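Local structure of protein-l-isoaspartate o-methyltransferase (1DL5) at residues Q289-C293 and S311-C315; E242-L247 and F298-H304. The protein transfers a methyl group from S-adenosylmethionine to the isoaspartyl residues of damaged proteins, a step in protein repair. All coordinates share one frame; numbering follows the deposited sequence.

In the fold
Contacts 1 and 2 both lie in the C-terminal region of the chain, and their centres are about 9 Å apart. Along the chain the order is 242-247, 289-293, 298-304, 311-315, so the two contacts interleave. Contact 1 joins helix 281-292 to strand 312-314. Contact 2 joins helix 237-248 to the 3-10 turn at 298-299 and to strand 302-306. The two strands are antiparallel neighbours at one end of the mixed sheet. Ser311 OG bonds to the backbone O of Leu247, and Ser314 OG to His304 NE2. The end of the chain thus adds two strands to the sheet that carries the Rossmann-like strands, and helices 237-248 and 281-292 pack on them.

Contact 1: residues Q289-C293 and S311-C315; sequences QWESC and SHISC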
loop_
_atom_site.group_PDB
_atom_site.type_symbol
_atom_site.label_atom_id
_atom_site.label_comp_id
_atom_site.label_asym_id
_atom_site.label_seq_id
_atom_site.Cartn_x
_atom_site.Cartn_y
_atom_site.Cartn_z
ATOM N N GLN A 289 5.515 -14.928 -8.715
ATOM C CA GLN A 289 4.952 -15.059 -10.054
ATOM C C GLN A 289 6.052 -15.401 -11.049
ATOM O O GLN A 289 5.878 -16.249 -11.926
ATOM C CB GLN A 289 4.281 -13.747 -10.464
ATOM C CG GLN A 289 3.046 -13.399 -9.656
ATOM C CD GLN A 289 2.775 -11.908 -9.630
ATOM O OE1 GLN A 289 3.232 -11.161 -10.503
ATOM N NE2 GLN A 289 2.022 -11.464 -8.629
ATOM N N TRP A 290 7.186 -14.725 -10.909
ATOM C CA TRP A 290 8.324 -14.938 -11.792
ATOM C C TRP A 290 8.836 -16.371 -11.643
ATOM O O TRP A 290 9.149 -17.038 -12.633
ATOM C CB TRP A 290 9.416 -13.930 -11.453
ATOM C CG TRP A 290 10.634 -14.023 -12.304
ATOM C CD1 TRP A 290 10.688 -14.037 -13.668
ATOM C CD2 TRP A 290 11.985 -14.049 -11.846
ATOM N NE1 TRP A 290 11.997 -14.062 -14.089
ATOM C CE2 TRP A 290 12.814 -14.071 -12.989
ATOM C CE3 TRP A 290 12.580 -14.050 -10.577
ATOM C CZ2 TRP A 290 14.205 -14.093 -12.901
ATOM C CZ3 TRP A 290 13.963 -14.072 -10.491
ATOM C CH2 TRP A 290 14.761 -14.093 -11.647
ATOM N N GLU A 291 8.915 -16.842 -10.403
ATOM C CA GLU A 291 9.363 -18.204 -10.141
ATOM C C GLU A 291 8.402 -19.191 -10.800
ATOM O O GLU A 291 8.830 -20.171 -11.414
ATOM C CB GLU A 291 9.424 -18.463 -8.630
ATOM C CG GLU A 291 9.452 -19.943 -8.244
ATOM C CD GLU A 291 9.584 -20.164 -6.743
ATOM O OE1 GLU A 291 8.869 -19.491 -5.970
ATOM O OE2 GLU A 291 10.397 -21.022 -6.338
ATOM N N SER A 292 7.107 -18.923 -10.685
ATOM C CA SER A 292 6.100 -19.803 -11.265
ATOM C C SER A 292 6.210 -19.805 -12.783
ATOM O O SER A 292 5.764 -20.743 -13.445
ATOM C CB SER A 292 4.692 -19.361 -10.856
ATOM O OG SER A 292 4.291 -18.196 -11.557
ATOM N N CYS A 293 6.802 -18.750 -13.331
ATOM C CA CYS A 293 6.974 -18.650 -14.772
ATOM C C CYS A 293 8.373 -19.059 -15.235
ATOM O O CYS A 293 8.862 -18.600 -16.272
ATOM C CB CYS A 293 6.625 -17.233 -15.243
ATOM S SG CYS A 293 4.831 -16.923 -15.175
ATOM N N SER A 311 1.907 -4.102 -9.974
ATOM C CA SER A 311 2.005 -4.881 -11.205
ATOM C C SER A 311 2.153 -6.378 -10.988
ATOM O O SER A 311 2.479 -6.832 -9.893
ATOM C CB SER A 311 3.192 -4.371 -12.027
ATOM O OG SER A 311 3.050 -2.989 -12.299
ATOM N N HIS A 312 1.888 -7.152 -12.034
ATOM C CA HIS A 312 2.055 -8.592 -11.940
ATOM C C HIS A 312 2.489 -9.225 -13.254
ATOM O O HIS A 312 2.436 -8.593 -14.318
ATOM C CB HIS A 312 0.801 -9.298 -11.358
ATOM C CG HIS A 312 -0.467 -9.110 -12.135
ATOM N ND1 HIS A 312 -1.315 -8.042 -11.935
ATOM C CD2 HIS A 312 -1.078 -9.907 -13.047
ATOM C CE1 HIS A 312 -2.394 -8.190 -12.684
ATOM N NE2 HIS A 312 -2.275 -9.313 -13.369
ATOM N N ILE A 313 2.956 -10.464 -13.153
ATOM C CA ILE A 313 3.444 -11.239 -14.288
ATOM C C ILE A 313 2.560 -12.460 -14.526
ATOM O O ILE A 313 2.041 -13.048 -13.579
ATOM C CB ILE A 313 4.879 -11.756 -14.008
ATOM C CG1 ILE A 313 5.827 -10.577 -13.783
ATOM C CG2 ILE A 313 5.360 -12.631 -15.153
ATOM C CD1 ILE A 313 7.179 -10.988 -13.222
ATOM N N SER A 314 2.383 -12.829 -15.793
ATOM C CA SER A 314 1.615 -14.024 -16.141
ATOM C C SER A 314 2.323 -14.715 -17.305
ATOM O O SER A 314 3.121 -14.096 -18.015
ATOM C CB SER A 314 0.159 -13.682 -16.507
ATOM O OG SER A 314 0.044 -13.013 -17.749
ATOM N N CYS A 315 2.052 -16.005 -17.481
ATOM C CA CYS A 315 2.675 -16.780 -18.547
ATOM C C CYS A 315 1.822 -17.997 -18.901
ATOM O O CYS A 315 2.337 -19.107 -19.026
ATOM C CB CYS A 315 4.070 -17.238 -18.108
ATOM S SG CYS A 315 4.086 -18.211 -16.562
HETATM O O HOH W 1 1.542 -8.697 -7.925
#
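Gln289 reaches from the last turn of helix 281-292 to the backbone of strand 312-314. Its CB lies 4.1 Å from Ile313 CB and also near the carbonyl oxygen of that residue. CG turns anti to the carbonyl carbon of Gln289 (chi1 -67°), and the chain then runs out extended to the strand. The amide carbon CD packs 3.7 Å from His312 CB. At the tip, OE1 accepts a hydrogen bond from Ile313 N at 2.8 Å. The N-H points nearly straight at the oxygen, but the donor sits above the amide plane, 35° out of it. The other branch, NE2, donates to a water 2.9 Å away, which in turn donates to Ser311 O. The amide is therefore gripped at both ends, which should fix its rotation. Beside it, Trp290 CB touches Ile313 CD1 at 4.1 Å, while the indole leads away and its NE1 is hydrogen-bonded to Arg296 O.

Cys293, just past the helix end, closes the contact. Its SG is bonded to Cys315 SG at 2.0 Å, with a chi3 of -91°, close to a right angle as in a relaxed disulfide. The arrangement is a disulfide between the residue that follows helix 281-292 and the one that follows the outermost strand 312-314, two residues from the C-terminus: a covalent cross-link of helix end to edge strand.

Contact 2: residues E242-L247 and F298-H304; sequences ELVDLL and FEYLMLH
Apolar contacts make up most of the meeting between helix 237-248 and residues 298-304. Both methyls of Leu243 meet Leu301 CD1. Leu243 CD2 also packs 3.6 Å from Phe298 CB, and near Leu303 CD2. One turn on, Leu247 lies across Leu303, its CD2 3.9 Å from Leu303 CB. Helix 242-247 and strand 302-304 run at 47° to each other, with 9.8 Å between their axes.

The aromatic contacts centre on Phe298. Its CG is set close to both the backbone N and C (chi1 71°). This carries the ring past the Leu246 methyl, with its CD2/CE2 edge at the Glu242 carboxylate. Leu246 CD1 sits over one face in a CH-pi contact, 4.0 Å from the ring centroid. Over the opposite face, Glu299 OE1 lies 3.7 Å above the ring plane, so a methyl and a carboxylate oxygen hold the ring. At the edge, Glu242 OE1 is 3.5 Å from Phe298 CD2, its carboxylate turned 60° from the ring plane.

The polar links run through water. Glu242 OE1 accepts from a water at 2.8 Å, and that water accepts from Phe298 N. A second water lies close to Glu242 OE1 and Glu299 OE1. Glu242 OE2 bonds to Ser180, and Glu299 OE2 pairs with Arg182. The contact thus joins a leucine-rich interface to a hydrated carboxylate border, where water and Arg182 would probably ease the closeness of two acidic groups.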
loop_
_atom_site.group_PDB
_atom_site.type_symbol
_atom_site.label_atom_id
_atom_site.label_comp_id
_atom_site.label_asym_id
_atom_site.label_seq_id
_atom_site.Cartn_x
_atom_site.Cartn_y
_atom_site.Cartn_z
ATOM N N GLU A 242 15.477 -6.163 -14.244
ATOM C CA GLU A 242 14.938 -5.648 -15.505
ATOM C C GLU A 242 13.417 -5.634 -15.378
ATOM O O GLU A 242 12.749 -4.677 -15.777
ATOM C CB GLU A 242 15.302 -6.551 -16.689
ATOM C CG GLU A 242 16.785 -6.674 -17.022
ATOM C CD GLU A 242 17.024 -7.449 -18.318
ATOM O OE1 GLU A 242 16.321 -8.456 -18.563
ATOM O OE2 GLU A 242 17.921 -7.054 -19.091
ATOM N N LEU A 243 12.870 -6.716 -14.831
ATOM C CA LEU A 243 11.429 -6.822 -14.666
ATOM C C LEU A 243 10.869 -5.780 -13.695
ATOM O O LEU A 243 9.786 -5.238 -13.923
ATOM C CB LEU A 243 11.061 -8.245 -14.221
ATOM C CG LEU A 243 11.043 -9.278 -15.358
ATOM C CD1 LEU A 243 11.115 -10.700 -14.799
ATOM C CD2 LEU A 243 9.780 -9.091 -16.187
ATOM N N VAL A 244 11.603 -5.486 -12.625
ATOM C CA VAL A 244 11.148 -4.489 -11.652
ATOM C C VAL A 244 11.135 -3.105 -12.299
ATOM O O VAL A 244 10.241 -2.294 -12.049
ATOM C CB VAL A 244 12.057 -4.465 -10.399
ATOM C CG1 VAL A 244 11.686 -3.271 -9.500
ATOM C CG2 VAL A 244 11.902 -5.775 -9.624
ATOM N N ASP A 245 12.139 -2.853 -13.136
ATOM C CA ASP A 245 12.265 -1.590 -13.865
ATOM C C ASP A 245 11.028 -1.406 -14.744
ATOM O O ASP A 245 10.374 -0.366 -14.705
ATOM C CB ASP A 245 13.514 -1.647 -14.758
ATOM C CG ASP A 245 13.739 -0.376 -15.560
ATOM O OD1 ASP A 245 12.875 0.525 -15.554
ATOM O OD2 ASP A 245 14.802 -0.285 -16.209
ATOM N N LEU A 246 10.703 -2.438 -15.518
ATOM C CA LEU A 246 9.571 -2.393 -16.438
ATOM C C LEU A 246 8.196 -2.416 -15.790
ATOM O O LEU A 246 7.292 -1.692 -16.205
ATOM C CB LEU A 246 9.649 -3.568 -17.422
ATOM C CG LEU A 246 10.848 -3.622 -18.371
ATOM C CD1 LEU A 246 10.962 -5.019 -18.974
ATOM C CD2 LEU A 246 10.682 -2.571 -19.468
ATOM N N LEU A 247 8.038 -3.256 -14.777
ATOM C CA LEU A 247 6.750 -3.401 -14.123
ATOM C C LEU A 247 6.406 -2.363 -13.064
ATOM O O LEU A 247 5.262 -1.909 -13.000
ATOM C CB LEU A 247 6.639 -4.806 -13.514
ATOM C CG LEU A 247 6.526 -5.982 -14.488
ATOM C CD1 LEU A 247 6.848 -7.274 -13.759
ATOM C CD2 LEU A 247 5.128 -6.037 -15.085
ATOM N N PHE A 298 11.967 -10.916 -19.329
ATOM C CA PHE A 298 10.784 -10.175 -19.755
ATOM C C PHE A 298 10.274 -10.461 -21.161
ATOM O O PHE A 298 9.074 -10.377 -21.401
ATOM C CB PHE A 298 11.010 -8.660 -19.577
ATOM C CG PHE A 298 11.986 -8.055 -20.556
ATOM C CD1 PHE A 298 11.564 -7.652 -21.822
ATOM C CD2 PHE A 298 13.323 -7.883 -20.209
ATOM C CE1 PHE A 298 12.460 -7.086 -22.726
ATOM C CE2 PHE A 298 14.233 -7.317 -21.108
ATOM C CZ PHE A 298 13.799 -6.918 -22.369
ATOM N N GLU A 299 11.166 -10.807 -22.086
ATOM C CA GLU A 299 10.738 -11.078 -23.460
ATOM C C GLU A 299 9.727 -12.215 -23.569
ATOM O O GLU A 299 8.937 -12.267 -24.519
ATOM C CB GLU A 299 11.943 -11.414 -24.351
ATOM C CG GLU A 299 12.986 -10.309 -24.463
ATOM C CD GLU A 299 14.155 -10.501 -23.520
ATOM O OE1 GLU A 299 13.942 -10.979 -22.383
ATOM O OE2 GLU A 299 15.293 -10.161 -23.911
ATOM N N TYR A 300 9.737 -13.116 -22.592
ATOM C CA TYR A 300 8.846 -14.270 -22.635
ATOM C C TYR A 300 7.698 -14.272 -21.637
ATOM O O TYR A 300 7.110 -15.323 -21.378
ATOM C CB TYR A 300 9.669 -15.548 -22.450
ATOM C CG TYR A 300 10.900 -15.592 -23.325
ATOM C CD1 TYR A 300 10.823 -16.035 -24.644
ATOM C CD2 TYR A 300 12.132 -15.150 -22.849
ATOM C CE1 TYR A 300 11.943 -16.032 -25.472
ATOM C CE2 TYR A 300 13.262 -15.144 -23.669
ATOM C CZ TYR A 300 13.156 -15.584 -24.978
ATOM O OH TYR A 300 14.259 -15.562 -25.800
ATOM N N LEU A 301 7.366 -13.107 -21.091
ATOM C CA LEU A 301 6.291 -13.012 -20.106
ATOM C C LEU A 301 5.231 -11.994 -20.497
ATOM O O LEU A 301 5.505 -11.067 -21.258
ATOM C CB LEU A 301 6.869 -12.593 -18.752
ATOM C CG LEU A 301 7.960 -13.457 -18.119
ATOM C CD1 LEU A 301 8.541 -12.743 -16.894
ATOM C CD2 LEU A 301 7.367 -14.805 -17.730
ATOM N N MET A 302 4.016 -12.169 -19.988
ATOM C CA MET A 302 2.975 -11.189 -20.254
ATOM C C MET A 302 3.059 -10.215 -19.084
ATOM O O MET A 302 3.023 -10.620 -17.916
ATOM C CB MET A 302 1.591 -11.824 -20.307
ATOM C CG MET A 302 0.517 -10.795 -20.611
ATOM S SD MET A 302 -1.062 -11.510 -21.042
ATOM C CE MET A 302 -0.765 -11.921 -22.762
ATOM N N LEU A 303 3.186 -8.936 -19.402
ATOM C CA LEU A 303 3.317 -7.907 -18.384
ATOM C C LEU A 303 2.005 -7.206 -18.081
ATOM O O LEU A 303 1.254 -6.852 -18.987
ATOM C CB LEU A 303 4.358 -6.877 -18.835
ATOM C CG LEU A 303 5.679 -7.476 -19.336
ATOM C CD1 LEU A 303 6.633 -6.346 -19.686
ATOM C CD2 LEU A 303 6.294 -8.378 -18.254
ATOM N N HIS A 304 1.725 -7.028 -16.795
ATOM C CA HIS A 304 0.515 -6.348 -16.354
ATOM C C HIS A 304 1.023 -5.177 -15.518
ATOM O O HIS A 304 1.290 -5.316 -14.321
ATOM C CB HIS A 304 -0.356 -7.285 -15.507
ATOM C CG HIS A 304 -0.746 -8.556 -16.208
ATOM N ND1 HIS A 304 -2.047 -8.845 -16.562
ATOM C CD2 HIS A 304 -0.008 -9.626 -16.591
ATOM C CE1 HIS A 304 -2.095 -10.037 -17.130
ATOM N NE2 HIS A 304 -0.870 -10.534 -17.161
HETATM O O HOH W 2 14.032 -9.702 -17.530
HETATM O O HOH W 3 16.333 -10.110 -20.920
#